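Local coordinates for protein pyruvate formate-lyase 2 (Archaeoglobus fulgidus, PDB 2F3O) that belongs to the glycyl radical enzymes related to pyruvate formate-lyase and glycerol dehydratase, and is probably a lyase, though its own reaction is unknown, at residues L19-C24 and I76-E80; F466-T470 and E485-H489; L728-R734 and E766-I772. All blocks are in the same frame, centred on the assembly; numbering follows the deposited sequence.

Interaction 1 (L19-C24 and I76-E80); sequences LSVERC and IIFPE
Arg23 lays its guanidinium against Ile77 O, the Phe78 ring and the Glu80 carboxylate. Arg23 NH1 and NH2 take both oxygens of Glu80 end-on, NH2 to OE1 at 2.9 Å and NH1 to OE2 at 3.3 Å, each on a syn lone pair, with the flat groups 12° from coplanar. Arg23 NH1 also donates to Ile77 O at 3.0 Å, in the carbonyl plane. Phe78 CE2 sits 3.4 Å above the guanidinium plane, over its centre, guanidinium and ring planes 39° apart. A CG anti to the backbone N (chi1 -175°) and a bend at chi2 carry the arginine along the loop, its aliphatic part lying across Ile76 CG2.

On the apolar side, Ile77 CD1 touches Val21 CG2 at 3.8 Å and the end of Leu19, while Ile77 CB and CG2 pack on Cys24, whose SG reaches Pro79 CD.

Further out, Arg23 NE donates to Gln266 O, Tyr27 adds a cation-pi contact, and Lys509 is a second cation for Glu80 OE1. Val21 is the N-cap residue of helix 22-34. The contact joins the start of that helix to the loop between strand 74-75 and helix 83-87, with helix 105-119 packed against Val21, Pro79 and Glu80.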
ATOM      1  N   LEU A  19     -30.315 -20.463  34.164  1.00 54.76           N
ATOM      2  CA  LEU A  19     -29.470 -20.720  33.021  1.00 53.46           C
ATOM      3  C   LEU A  19     -30.350 -20.787  31.765  1.00 52.89           C
ATOM      4  O   LEU A  19     -31.109 -21.735  31.578  1.00 52.23           O
ATOM      5  CB  LEU A  19     -28.713 -22.016  33.211  1.00 53.13           C
ATOM      6  CG  LEU A  19     -27.721 -22.201  32.082  1.00 53.16           C
ATOM      7  CD1 LEU A  19     -26.618 -21.158  32.210  1.00 53.38           C
ATOM      8  CD2 LEU A  19     -27.156 -23.597  32.096  1.00 52.99           C
ATOM      9  N   SER A  20     -30.258 -19.758  30.926  1.00 52.63           N
ATOM     10  CA  SER A  20     -31.070 -19.655  29.706  1.00 52.61           C
ATOM     11  C   SER A  20     -30.464 -20.422  28.530  1.00 52.60           C
ATOM     12  O   SER A  20     -29.255 -20.568  28.425  1.00 52.98           O
ATOM     13  CB  SER A  20     -31.294 -18.196  29.328  1.00 52.31           C
ATOM     14  OG  SER A  20     -31.824 -18.101  28.031  1.00 52.46           O
ATOM     15  N   VAL A  21     -31.298 -20.912  27.633  1.00 52.36           N
ATOM     16  CA  VAL A  21     -30.827 -21.925  26.724  1.00 52.47           C
ATOM     17  C   VAL A  21     -31.295 -21.687  25.286  1.00 53.06           C
ATOM     18  O   VAL A  21     -30.692 -22.169  24.334  1.00 52.89           O
ATOM     19  CB  VAL A  21     -31.224 -23.300  27.297  1.00 52.43           C
ATOM     20  CG1 VAL A  21     -31.854 -24.209  26.278  1.00 51.75           C
ATOM     21  CG2 VAL A  21     -30.042 -23.941  27.963  1.00 52.41           C
ATOM     22  N   GLU A  22     -32.338 -20.875  25.143  1.00 53.69           N
ATOM     23  CA  GLU A  22     -33.012 -20.654  23.854  1.00 54.24           C
ATOM     24  C   GLU A  22     -32.123 -20.023  22.772  1.00 54.01           C
ATOM     25  O   GLU A  22     -32.209 -20.404  21.601  1.00 54.25           O
ATOM     26  CB  GLU A  22     -34.298 -19.832  24.040  1.00 54.40           C
ATOM     27  CG  GLU A  22     -35.347 -20.458  24.970  1.00 56.30           C
ATOM     28  CD  GLU A  22     -35.123 -20.123  26.451  1.00 58.83           C
ATOM     29  OE1 GLU A  22     -34.167 -19.371  26.755  1.00 60.15           O
ATOM     30  OE2 GLU A  22     -35.895 -20.607  27.313  1.00 58.98           O
ATOM     31  N   ARG A  23     -31.278 -19.070  23.160  1.00 53.74           N
ATOM     32  CA  ARG A  23     -30.290 -18.532  22.234  1.00 53.06           C
ATOM     33  C   ARG A  23     -29.301 -19.634  21.862  1.00 53.18           C
ATOM     34  O   ARG A  23     -29.031 -19.859  20.691  1.00 53.15           O
ATOM     35  CB  ARG A  23     -29.560 -17.318  22.827  1.00 52.75           C
ATOM     36  CG  ARG A  23     -28.584 -16.636  21.860  1.00 50.61           C
ATOM     37  CD  ARG A  23     -27.191 -17.208  21.980  1.00 47.39           C
ATOM     38  NE  ARG A  23     -26.316 -16.793  20.906  1.00 46.10           N
ATOM     39  CZ  ARG A  23     -25.146 -17.357  20.634  1.00 46.43           C
ATOM     40  NH1 ARG A  23     -24.683 -18.373  21.353  1.00 46.66           N
ATOM     41  NH2 ARG A  23     -24.413 -16.883  19.648  1.00 47.30           N
ATOM     42  N   CYS A  24     -28.783 -20.320  22.869  1.00 53.29           N
ATOM     43  CA  CYS A  24     -27.797 -21.356  22.659  1.00 53.27           C
ATOM     44  C   CYS A  24     -28.257 -22.431  21.679  1.00 53.31           C
ATOM     45  O   CYS A  24     -27.511 -22.832  20.790  1.00 53.46           O
ATOM     46  CB  CYS A  24     -27.454 -21.991  23.995  1.00 53.18           C
ATOM     47  SG  CYS A  24     -26.192 -23.221  23.854  1.00 54.16           S
ATOM     48  N   ILE A  76     -26.914 -16.067  29.241  1.00 46.44           N
ATOM     49  CA  ILE A  76     -26.924 -16.518  27.850  1.00 45.53           C
ATOM     50  C   ILE A  76     -25.692 -17.400  27.594  1.00 45.57           C
ATOM     51  O   ILE A  76     -24.603 -17.087  28.054  1.00 45.67           O
ATOM     52  CB  ILE A  76     -26.972 -15.342  26.871  1.00 45.06           C
ATOM     53  CG1 ILE A  76     -28.094 -14.378  27.252  1.00 44.19           C
ATOM     54  CG2 ILE A  76     -27.222 -15.828  25.482  1.00 44.40           C
ATOM     55  CD1 ILE A  76     -28.142 -13.110  26.415  1.00 41.41           C
ATOM     56  N   ILE A  77     -25.870 -18.524  26.902  1.00 45.61           N
ATOM     57  CA  ILE A  77     -24.765 -19.458  26.675  1.00 45.51           C
ATOM     58  C   ILE A  77     -24.149 -19.258  25.279  1.00 45.59           C
ATOM     59  O   ILE A  77     -24.873 -19.203  24.277  1.00 45.59           O
ATOM     60  CB  ILE A  77     -25.235 -20.922  26.826  1.00 45.50           C
ATOM     61  CG1 ILE A  77     -25.952 -21.135  28.149  1.00 44.96           C
ATOM     62  CG2 ILE A  77     -24.075 -21.898  26.727  1.00 45.34           C
ATOM     63  CD1 ILE A  77     -26.488 -22.535  28.282  1.00 44.95           C
ATOM     64  N   PHE A  78     -22.819 -19.139  25.221  1.00 45.28           N
ATOM     65  CA  PHE A  78     -22.105 -18.996  23.955  1.00 44.98           C
ATOM     66  C   PHE A  78     -21.146 -20.162  23.805  1.00 45.57           C
ATOM     67  O   PHE A  78     -19.987 -20.045  24.168  1.00 45.87           O
ATOM     68  CB  PHE A  78     -21.358 -17.651  23.886  1.00 44.33           C
ATOM     69  CG  PHE A  78     -22.276 -16.464  23.766  1.00 43.31           C
ATOM     70  CD1 PHE A  78     -22.834 -15.879  24.891  1.00 42.29           C
ATOM     71  CD2 PHE A  78     -22.617 -15.958  22.520  1.00 42.08           C
ATOM     72  CE1 PHE A  78     -23.713 -14.815  24.769  1.00 43.20           C
ATOM     73  CE2 PHE A  78     -23.495 -14.890  22.388  1.00 41.20           C
ATOM     74  CZ  PHE A  78     -24.044 -14.319  23.505  1.00 42.60           C
ATOM     75  N   PRO A  79     -21.627 -21.306  23.269  1.00 46.16           N
ATOM     76  CA  PRO A  79     -20.782 -22.502  23.174  1.00 46.30           C
ATOM     77  C   PRO A  79     -19.657 -22.364  22.150  1.00 46.39           C
ATOM     78  O   PRO A  79     -18.699 -23.131  22.186  1.00 46.35           O
ATOM     79  CB  PRO A  79     -21.768 -23.592  22.729  1.00 46.39           C
ATOM     80  CG  PRO A  79     -22.830 -22.857  21.995  1.00 46.07           C
ATOM     81  CD  PRO A  79     -22.980 -21.553  22.724  1.00 46.21           C
ATOM     82  N   GLU A  80     -19.770 -21.381  21.262  1.00 46.58           N
ATOM     83  CA  GLU A  80     -18.723 -21.094  20.288  1.00 46.84           C
ATOM     84  C   GLU A  80     -17.529 -20.457  21.009  1.00 46.89           C
ATOM     85  O   GLU A  80     -16.378 -20.582  20.587  1.00 46.41           O
ATOM     86  CB  GLU A  80     -19.257 -20.218  19.138  1.00 46.47           C
ATOM     87  CG  GLU A  80     -19.577 -18.769  19.499  1.00 47.04           C
ATOM     88  CD  GLU A  80     -21.038 -18.510  19.892  1.00 48.89           C
ATOM     89  OE1 GLU A  80     -21.608 -17.517  19.389  1.00 48.40           O
ATOM     90  OE2 GLU A  80     -21.627 -19.272  20.697  1.00 48.99           O
TER

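Interaction 2 (F466-T470 and E485-H489); sequences FGAKT and EQVSH
Ala468, in an irregular piece of chain, passes helix 477-508 with its CA 6.0 Å from that of Gln486. This is a loop docked on a helix, held by side chains of the helix that bond to the main chain of the loop. The amide of Gln486 does most of it, taking both main-chain polar atoms of one residue: OE1 accepts from Ala468 N at 2.9 Å and NE2 donates to Ala468 O at 2.8 Å. Each donor sits somewhat out of the plane of the carbonyl it meets. The glutamine gets there by folding: CG is anti to the carbonyl carbon (chi1 -74°) and the chain bends at chi2, which brings the amide up beside the loop. Thr470 comes from the opposite direction, its CG2 against Gln486 NE2, and slides past the carboxylate of Glu485. A leucine in place of Gln486 would probably leave Ala468 N and O without these partners and set this part of the loop freer to shift. Tyr452 of helix 447-453 touches both Phe466 and Gln486 from the side of the preceding helix.

One turn along the helix, His489 presents a ring face to the same loop. Ala468 N stands 3.5 Å above the His489 ring plane, over its centre, and Gly467 C lies offset toward the rim on that face. At the end of this ring, His489 NE2 donates to Phe466 O at 2.9 Å with an N-H...O angle of 134°.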
ATOM      1  N   PHE A 466       8.181 -21.078  33.683  1.00 58.96           N
ATOM      2  CA  PHE A 466       7.458 -20.277  32.712  1.00 57.89           C
ATOM      3  C   PHE A 466       8.161 -18.946  32.518  1.00 58.04           C
ATOM      4  O   PHE A 466       7.782 -18.168  31.652  1.00 58.34           O
ATOM      5  CB  PHE A 466       6.029 -19.958  33.177  1.00 57.27           C
ATOM      6  CG  PHE A 466       5.120 -21.152  33.359  1.00 56.16           C
ATOM      7  CD1 PHE A 466       3.944 -21.008  34.073  1.00 54.75           C
ATOM      8  CD2 PHE A 466       5.419 -22.403  32.827  1.00 55.38           C
ATOM      9  CE1 PHE A 466       3.084 -22.086  34.254  1.00 54.93           C
ATOM     10  CE2 PHE A 466       4.574 -23.481  33.015  1.00 54.07           C
ATOM     11  CZ  PHE A 466       3.399 -23.324  33.720  1.00 54.67           C
ATOM     12  N   GLY A 467       9.157 -18.654  33.341  1.00 57.87           N
ATOM     13  CA  GLY A 467       9.796 -17.347  33.284  1.00 57.85           C
ATOM     14  C   GLY A 467      11.031 -17.340  32.416  1.00 58.00           C
ATOM     15  O   GLY A 467      11.475 -18.384  31.952  1.00 57.82           O
ATOM     16  N   ALA A 468      11.589 -16.155  32.198  1.00 58.39           N
ATOM     17  CA  ALA A 468      12.843 -16.020  31.480  1.00 59.41           C
ATOM     18  C   ALA A 468      13.935 -16.689  32.301  1.00 60.52           C
ATOM     19  O   ALA A 468      13.863 -16.720  33.529  1.00 61.21           O
ATOM     20  CB  ALA A 468      13.171 -14.559  31.281  1.00 58.90           C
ATOM     21  N   LYS A 469      14.958 -17.226  31.655  1.00 61.32           N
ATOM     22  CA  LYS A 469      15.999 -17.870  32.427  1.00 61.88           C
ATOM     23  C   LYS A 469      16.989 -16.853  32.969  1.00 62.59           C
ATOM     24  O   LYS A 469      18.125 -16.815  32.527  1.00 63.09           O
ATOM     25  CB  LYS A 469      16.710 -18.949  31.600  1.00 61.85           C
ATOM     26  CG  LYS A 469      15.914 -20.258  31.446  1.00 61.94           C
ATOM     27  CD  LYS A 469      15.076 -20.562  32.690  1.00 62.29           C
ATOM     28  CE  LYS A 469      14.690 -22.024  32.771  1.00 62.72           C
ATOM     29  NZ  LYS A 469      14.376 -22.536  31.414  1.00 64.36           N
ATOM     30  N   THR A 470      16.564 -16.038  33.938  1.00 63.58           N
ATOM     31  CA  THR A 470      17.459 -15.083  34.619  1.00 64.52           C
ATOM     32  C   THR A 470      18.342 -15.810  35.623  1.00 65.07           C
ATOM     33  O   THR A 470      18.186 -17.012  35.846  1.00 65.01           O
ATOM     34  CB  THR A 470      16.683 -13.960  35.366  1.00 64.40           C
ATOM     35  OG1 THR A 470      15.846 -14.533  36.382  1.00 65.19           O
ATOM     36  CG2 THR A 470      15.823 -13.165  34.406  1.00 64.20           C
ATOM     37  N   GLU A 485      13.101  -7.515  32.953  1.00 57.04           N
ATOM     38  CA  GLU A 485      13.211  -8.536  31.958  1.00 56.62           C
ATOM     39  C   GLU A 485      12.094  -9.549  32.109  1.00 55.54           C
ATOM     40  O   GLU A 485      11.584 -10.043  31.113  1.00 55.95           O
ATOM     41  CB  GLU A 485      14.559  -9.229  32.065  1.00 57.12           C
ATOM     42  CG  GLU A 485      14.919 -10.046  30.841  1.00 59.39           C
ATOM     43  CD  GLU A 485      16.267 -10.706  30.979  1.00 62.54           C
ATOM     44  OE1 GLU A 485      17.216 -10.025  31.447  1.00 64.06           O
ATOM     45  OE2 GLU A 485      16.371 -11.905  30.631  1.00 64.00           O
ATOM     46  N   GLN A 486      11.694  -9.848  33.341  1.00 53.95           N
ATOM     47  CA  GLN A 486      10.652 -10.845  33.540  1.00 52.48           C
ATOM     48  C   GLN A 486       9.257 -10.351  33.183  1.00 51.82           C
ATOM     49  O   GLN A 486       8.459 -11.116  32.638  1.00 51.50           O
ATOM     50  CB  GLN A 486      10.670 -11.396  34.957  1.00 52.25           C
ATOM     51  CG  GLN A 486      11.807 -12.336  35.240  1.00 51.78           C
ATOM     52  CD  GLN A 486      11.689 -13.692  34.570  1.00 52.37           C
ATOM     53  OE1 GLN A 486      10.712 -13.994  33.877  1.00 52.75           O
ATOM     54  NE2 GLN A 486      12.694 -14.532  34.793  1.00 52.08           N
ATOM     55  N   VAL A 487       8.976  -9.084  33.499  1.00 50.92           N
ATOM     56  CA  VAL A 487       7.726  -8.427  33.106  1.00 50.00           C
ATOM     57  C   VAL A 487       7.581  -8.505  31.591  1.00 49.69           C
ATOM     58  O   VAL A 487       6.574  -9.017  31.082  1.00 49.63           O
ATOM     59  CB  VAL A 487       7.688  -6.945  33.556  1.00 49.90           C
ATOM     60  CG1 VAL A 487       6.424  -6.250  33.051  1.00 49.70           C
ATOM     61  CG2 VAL A 487       7.760  -6.850  35.066  1.00 49.28           C
ATOM     62  N   SER A 488       8.621  -8.034  30.898  1.00 48.92           N
ATOM     63  CA  SER A 488       8.772  -8.151  29.446  1.00 48.07           C
ATOM     64  C   SER A 488       8.400  -9.535  28.926  1.00 47.45           C
ATOM     65  O   SER A 488       7.512  -9.667  28.091  1.00 47.79           O
ATOM     66  CB  SER A 488      10.215  -7.828  29.044  1.00 47.95           C
ATOM     67  OG  SER A 488      10.343  -7.650  27.641  1.00 47.93           O
ATOM     68  N   HIS A 489       9.058 -10.553  29.465  1.00 46.66           N
ATOM     69  CA  HIS A 489       8.849 -11.951  29.086  1.00 45.91           C
ATOM     70  C   HIS A 489       7.389 -12.389  29.194  1.00 45.94           C
ATOM     71  O   HIS A 489       6.890 -13.109  28.331  1.00 46.33           O
ATOM     72  CB  HIS A 489       9.707 -12.840  29.977  1.00 45.23           C
ATOM     73  CG  HIS A 489       9.517 -14.296  29.737  1.00 43.93           C
ATOM     74  ND1 HIS A 489      10.264 -14.996  28.817  1.00 44.59           N
ATOM     75  CD2 HIS A 489       8.686 -15.198  30.310  1.00 43.27           C
ATOM     76  CE1 HIS A 489       9.894 -16.267  28.824  1.00 43.64           C
ATOM     77  NE2 HIS A 489       8.931 -16.414  29.714  1.00 43.27           N
TER

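Interaction 3 (L728-R734 and E766-I772)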
ATOM      1  N   LEU A 728     -19.996   2.212  53.217  1.00 60.34           N
ATOM      2  CA  LEU A 728     -20.345   0.917  53.748  1.00 62.00           C
ATOM      3  C   LEU A 728     -20.488   0.926  55.268  1.00 63.37           C
ATOM      4  O   LEU A 728     -19.656   1.505  55.989  1.00 63.94           O
ATOM      5  CB  LEU A 728     -19.272  -0.088  53.359  1.00 62.02           C
ATOM      6  CG  LEU A 728     -18.990  -0.179  51.864  1.00 62.34           C
ATOM      7  CD1 LEU A 728     -17.762  -1.042  51.595  1.00 62.13           C
ATOM      8  CD2 LEU A 728     -20.237  -0.684  51.138  1.00 62.46           C
ATOM      9  N   LYS A 729     -21.547   0.266  55.741  1.00 64.46           N
ATOM     10  CA  LYS A 729     -21.804   0.076  57.162  1.00 65.15           C
ATOM     11  C   LYS A 729     -21.435  -1.360  57.452  1.00 65.79           C
ATOM     12  O   LYS A 729     -22.088  -2.277  56.972  1.00 65.77           O
ATOM     13  CB  LYS A 729     -23.280   0.350  57.460  1.00 65.23           C
ATOM     14  CG  LYS A 729     -23.806   1.541  56.660  1.00 65.38           C
ATOM     15  CD  LYS A 729     -25.145   2.059  57.126  1.00 65.90           C
ATOM     16  CE  LYS A 729     -25.419   3.418  56.476  1.00 67.07           C
ATOM     17  NZ  LYS A 729     -26.824   3.890  56.669  1.00 67.24           N
ATOM     18  N   GLU A 730     -20.367  -1.539  58.220  1.00 66.84           N
ATOM     19  CA  GLU A 730     -19.696  -2.831  58.375  1.00 67.95           C
ATOM     20  C   GLU A 730     -20.570  -3.989  58.885  1.00 68.93           C
ATOM     21  O   GLU A 730     -20.559  -5.084  58.326  1.00 69.10           O
ATOM     22  CB  GLU A 730     -18.459  -2.654  59.247  1.00 67.69           C
ATOM     23  CG  GLU A 730     -17.675  -3.913  59.492  1.00 67.87           C
ATOM     24  CD  GLU A 730     -16.303  -3.600  60.027  1.00 68.90           C
ATOM     25  OE1 GLU A 730     -15.897  -2.419  59.912  1.00 69.45           O
ATOM     26  OE2 GLU A 730     -15.641  -4.520  60.558  1.00 68.32           O
ATOM     27  N   ASP A 731     -21.359  -3.746  59.922  1.00 70.20           N
ATOM     28  CA  ASP A 731     -22.203  -4.822  60.451  1.00 71.32           C
ATOM     29  C   ASP A 731     -23.494  -5.093  59.647  1.00 71.22           C
ATOM     30  O   ASP A 731     -24.143  -6.118  59.860  1.00 71.45           O
ATOM     31  CB  ASP A 731     -22.479  -4.660  61.960  1.00 71.68           C
ATOM     32  CG  ASP A 731     -23.058  -3.297  62.310  1.00 73.58           C
ATOM     33  OD1 ASP A 731     -23.113  -2.985  63.526  1.00 75.07           O
ATOM     34  OD2 ASP A 731     -23.452  -2.537  61.381  1.00 75.51           O
ATOM     35  N   LEU A 732     -23.862  -4.186  58.737  1.00 71.08           N
ATOM     36  CA  LEU A 732     -24.884  -4.508  57.734  1.00 70.96           C
ATOM     37  C   LEU A 732     -24.328  -5.571  56.792  1.00 70.79           C
ATOM     38  O   LEU A 732     -25.034  -6.514  56.431  1.00 70.85           O
ATOM     39  CB  LEU A 732     -25.306  -3.287  56.911  1.00 70.97           C
ATOM     40  CG  LEU A 732     -26.172  -2.169  57.490  1.00 71.57           C
ATOM     41  CD1 LEU A 732     -26.724  -1.320  56.358  1.00 72.24           C
ATOM     42  CD2 LEU A 732     -27.319  -2.713  58.328  1.00 72.96           C
ATOM     43  N   LEU A 733     -23.053  -5.410  56.416  1.00 70.50           N
ATOM     44  CA  LEU A 733     -22.350  -6.356  55.550  1.00 70.09           C
ATOM     45  C   LEU A 733     -22.117  -7.678  56.273  1.00 69.92           C
ATOM     46  O   LEU A 733     -22.163  -8.742  55.661  1.00 69.59           O
ATOM     47  CB  LEU A 733     -21.015  -5.776  55.066  1.00 70.12           C
ATOM     48  CG  LEU A 733     -21.008  -4.456  54.287  1.00 70.01           C
ATOM     49  CD1 LEU A 733     -19.604  -3.911  54.234  1.00 70.05           C
ATOM     50  CD2 LEU A 733     -21.549  -4.620  52.887  1.00 69.51           C
ATOM     51  N   ARG A 734     -21.876  -7.599  57.579  1.00 69.88           N
ATOM     52  CA  ARG A 734     -21.809  -8.791  58.408  1.00 70.04           C
ATOM     53  C   ARG A 734     -23.151  -9.515  58.456  1.00 70.21           C
ATOM     54  O   ARG A 734     -23.196 -10.742  58.423  1.00 70.04           O
ATOM     55  CB  ARG A 734     -21.344  -8.453  59.823  1.00 70.03           C
ATOM     56  CG  ARG A 734     -20.005  -9.053  60.175  1.00 69.87           C
ATOM     57  CD  ARG A 734     -18.981  -8.610  59.191  1.00 69.40           C
ATOM     58  NE  ARG A 734     -18.073  -9.682  58.818  1.00 69.94           N
ATOM     59  CZ  ARG A 734     -16.765  -9.645  59.032  1.00 70.59           C
ATOM     60  NH1 ARG A 734     -16.233  -8.583  59.628  1.00 71.25           N
ATOM     61  NH2 ARG A 734     -15.991 -10.656  58.653  1.00 70.04           N
ATOM     62  N   GLU A 766     -14.654 -10.613  52.298  1.00 66.64           N
ATOM     63  CA  GLU A 766     -13.778 -10.329  53.426  1.00 67.25           C
ATOM     64  C   GLU A 766     -12.861  -9.165  53.114  1.00 67.19           C
ATOM     65  O   GLU A 766     -12.507  -8.379  53.996  1.00 67.29           O
ATOM     66  CB  GLU A 766     -12.976 -11.587  53.793  1.00 67.50           C
ATOM     67  CG  GLU A 766     -12.440 -11.663  55.233  1.00 69.10           C
ATOM     68  CD  GLU A 766     -13.508 -11.498  56.343  1.00 71.32           C
ATOM     69  OE1 GLU A 766     -13.109 -11.094  57.466  1.00 72.54           O
ATOM     70  OE2 GLU A 766     -14.721 -11.769  56.119  1.00 70.73           O
ATOM     71  N   GLU A 767     -12.524  -9.054  51.835  1.00 67.30           N
ATOM     72  CA  GLU A 767     -11.722  -7.965  51.309  1.00 67.47           C
ATOM     73  C   GLU A 767     -12.438  -6.609  51.294  1.00 67.23           C
ATOM     74  O   GLU A 767     -11.856  -5.615  51.699  1.00 66.84           O
ATOM     75  CB  GLU A 767     -11.237  -8.325  49.912  1.00 67.69           C
ATOM     76  CG  GLU A 767      -9.974  -9.132  49.907  1.00 68.87           C
ATOM     77  CD  GLU A 767      -8.767  -8.260  49.693  1.00 70.91           C
ATOM     78  OE1 GLU A 767      -8.867  -7.287  48.904  1.00 71.58           O
ATOM     79  OE2 GLU A 767      -7.720  -8.544  50.311  1.00 72.40           O
ATOM     80  N   VAL A 768     -13.686  -6.562  50.836  1.00 67.33           N
ATOM     81  CA  VAL A 768     -14.431  -5.299  50.867  1.00 67.71           C
ATOM     82  C   VAL A 768     -14.685  -4.827  52.307  1.00 68.15           C
ATOM     83  O   VAL A 768     -14.657  -3.621  52.584  1.00 68.19           O
ATOM     84  CB  VAL A 768     -15.732  -5.307  49.969  1.00 67.69           C
ATOM     85  CG1 VAL A 768     -16.116  -6.679  49.561  1.00 67.36           C
ATOM     86  CG2 VAL A 768     -16.909  -4.644  50.650  1.00 67.32           C
ATOM     87  N   ILE A 769     -14.869  -5.777  53.227  1.00 68.45           N
ATOM     88  CA  ILE A 769     -15.032  -5.436  54.641  1.00 68.66           C
ATOM     89  C   ILE A 769     -13.742  -4.866  55.242  1.00 68.83           C
ATOM     90  O   ILE A 769     -13.770  -3.789  55.836  1.00 68.76           O
ATOM     91  CB  ILE A 769     -15.610  -6.620  55.463  1.00 68.73           C
ATOM     92  CG1 ILE A 769     -17.123  -6.734  55.227  1.00 68.24           C
ATOM     93  CG2 ILE A 769     -15.365  -6.431  56.958  1.00 68.84           C
ATOM     94  CD1 ILE A 769     -17.714  -8.076  55.606  1.00 67.62           C
ATOM     95  N   ARG A 770     -12.613  -5.542  55.022  1.00 68.99           N
ATOM     96  CA  ARG A 770     -11.327  -5.089  55.563  1.00 69.44           C
ATOM     97  C   ARG A 770     -10.739  -3.811  54.962  1.00 69.38           C
ATOM     98  O   ARG A 770      -9.826  -3.225  55.535  1.00 69.61           O
ATOM     99  CB  ARG A 770     -10.289  -6.192  55.471  1.00 69.68           C
ATOM    100  CG  ARG A 770     -10.505  -7.293  56.458  1.00 71.59           C
ATOM    101  CD  ARG A 770      -9.364  -8.268  56.408  1.00 74.39           C
ATOM    102  NE  ARG A 770      -9.840  -9.625  56.645  1.00 77.34           N
ATOM    103  CZ  ARG A 770      -9.041 -10.670  56.823  1.00 78.99           C
ATOM    104  NH1 ARG A 770      -7.724 -10.503  56.804  1.00 79.67           N
ATOM    105  NH2 ARG A 770      -9.555 -11.878  57.027  1.00 78.98           N
ATOM    106  N   ARG A 771     -11.246  -3.377  53.815  1.00 69.41           N
ATOM    107  CA  ARG A 771     -10.704  -2.190  53.148  1.00 69.26           C
ATOM    108  C   ARG A 771     -11.467  -0.902  53.484  1.00 69.35           C
ATOM    109  O   ARG A 771     -11.168   0.168  52.949  1.00 69.20           O
ATOM    110  CB  ARG A 771     -10.641  -2.419  51.634  1.00 69.11           C
ATOM    111  CG  ARG A 771      -9.687  -3.540  51.236  1.00 68.61           C
ATOM    112  CD  ARG A 771      -9.679  -3.784  49.739  1.00 67.64           C
ATOM    113  NE  ARG A 771      -9.171  -2.606  49.058  1.00 67.02           N
ATOM    114  CZ  ARG A 771      -7.889  -2.400  48.791  1.00 66.60           C
ATOM    115  NH1 ARG A 771      -6.978  -3.310  49.120  1.00 66.24           N
ATOM    116  NH2 ARG A 771      -7.522  -1.281  48.189  1.00 66.72           N
ATOM    117  N   ILE A 772     -12.451  -1.021  54.373  1.00 69.56           N
ATOM    118  CA  ILE A 772     -13.227   0.119  54.838  1.00 69.70           C
ATOM    119  C   ILE A 772     -12.337   1.003  55.694  1.00 70.00           C
ATOM    120  O   ILE A 772     -11.786   0.573  56.708  1.00 69.69           O
ATOM    121  CB  ILE A 772     -14.461  -0.333  55.636  1.00 69.65           C
ATOM    122  CG1 ILE A 772     -15.410  -1.119  54.733  1.00 70.21           C
ATOM    123  CG2 ILE A 772     -15.192   0.852  56.210  1.00 69.29           C
ATOM    124  CD1 ILE A 772     -16.500  -1.879  55.470  1.00 70.13           C
TER
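Ile769 and Ile772 meet Leu728 and Leu733 in the apolar centre of this contact. Leu733 and Ile772 reach toward each other tip to tip, CD1 to CD1 at 3.9 Å, and the same Ile772 CD1 lies 3.9 Å from Leu728 CB, so this one methyl fits between two leucines. Leu733 slides past Ile769 in the opposite direction, with its CD1 3.9 Å from Ile769 CG1. Deeper in, Leu728 crosses Val768 at about a right angle, CD1 to CG2 at 3.8 Å.

Ile769 is the bridge from this centre to the polar edge. With CG1 anti to the carbonyl carbon (chi1 -78°) and CG2 anti to the backbone N, its two branches meet Arg734: Ile769 CD1 is 3.6 Å above the guanidinium plane, offset toward the rim, and Ile769 CG2 is 3.5 Å from Arg734 NH1. Bends at chi2 and chi3 lead the arginine over the isoleucine toward the other helix, where Arg734 NH2 meets the carboxylate of Glu766, at 3.0 Å from OE2 and by a weak hydrogen bond to OE1. Only NH2 takes part, and the guanidinium and carboxylate planes are 50° apart, unlike a flat two-nitrogen pairing. Arg770 adds a long salt bridge to Glu766 OE1, which would partly share the carboxylate's charge, and Gln737 OE1 accepts from Arg734 NE.

The short segments of helices 730-738 and 762-770 run nearly antiparallel, at 165°, with their axes 10.5 Å apart. In sequence these helices flank Gly752, the predicted glycyl radical site. Leu728 ends strand 722-728, where its backbone bonds to Leu695 of strand 692-696; that strand also meets Ile772 through Ser696, and Val748 of strand 747-749 touches Leu728 and Val768.

In the fold
Interaction 1 is wholly buried, whereas interactions 2 and 3 are partly buried and have exposed residues at their margins. No helix or strand is shared between them, and their nearest atoms stay more than 20 Å apart. Interactions 1 and 2 both set a loop against a helix: in 19-24 with 76-80 a buried ion pair does this beside an apolar patch, while 466-470 with 485-489 relies on a glutamine and a histidine bonding to main chain. Interaction 3 is helix against helix, apolar within, with its ion pair at the more open edge. It lies near the C-terminus, its helix 730-738 in the glycine radical region; the other two lie in the pyruvate formate lyase-like part.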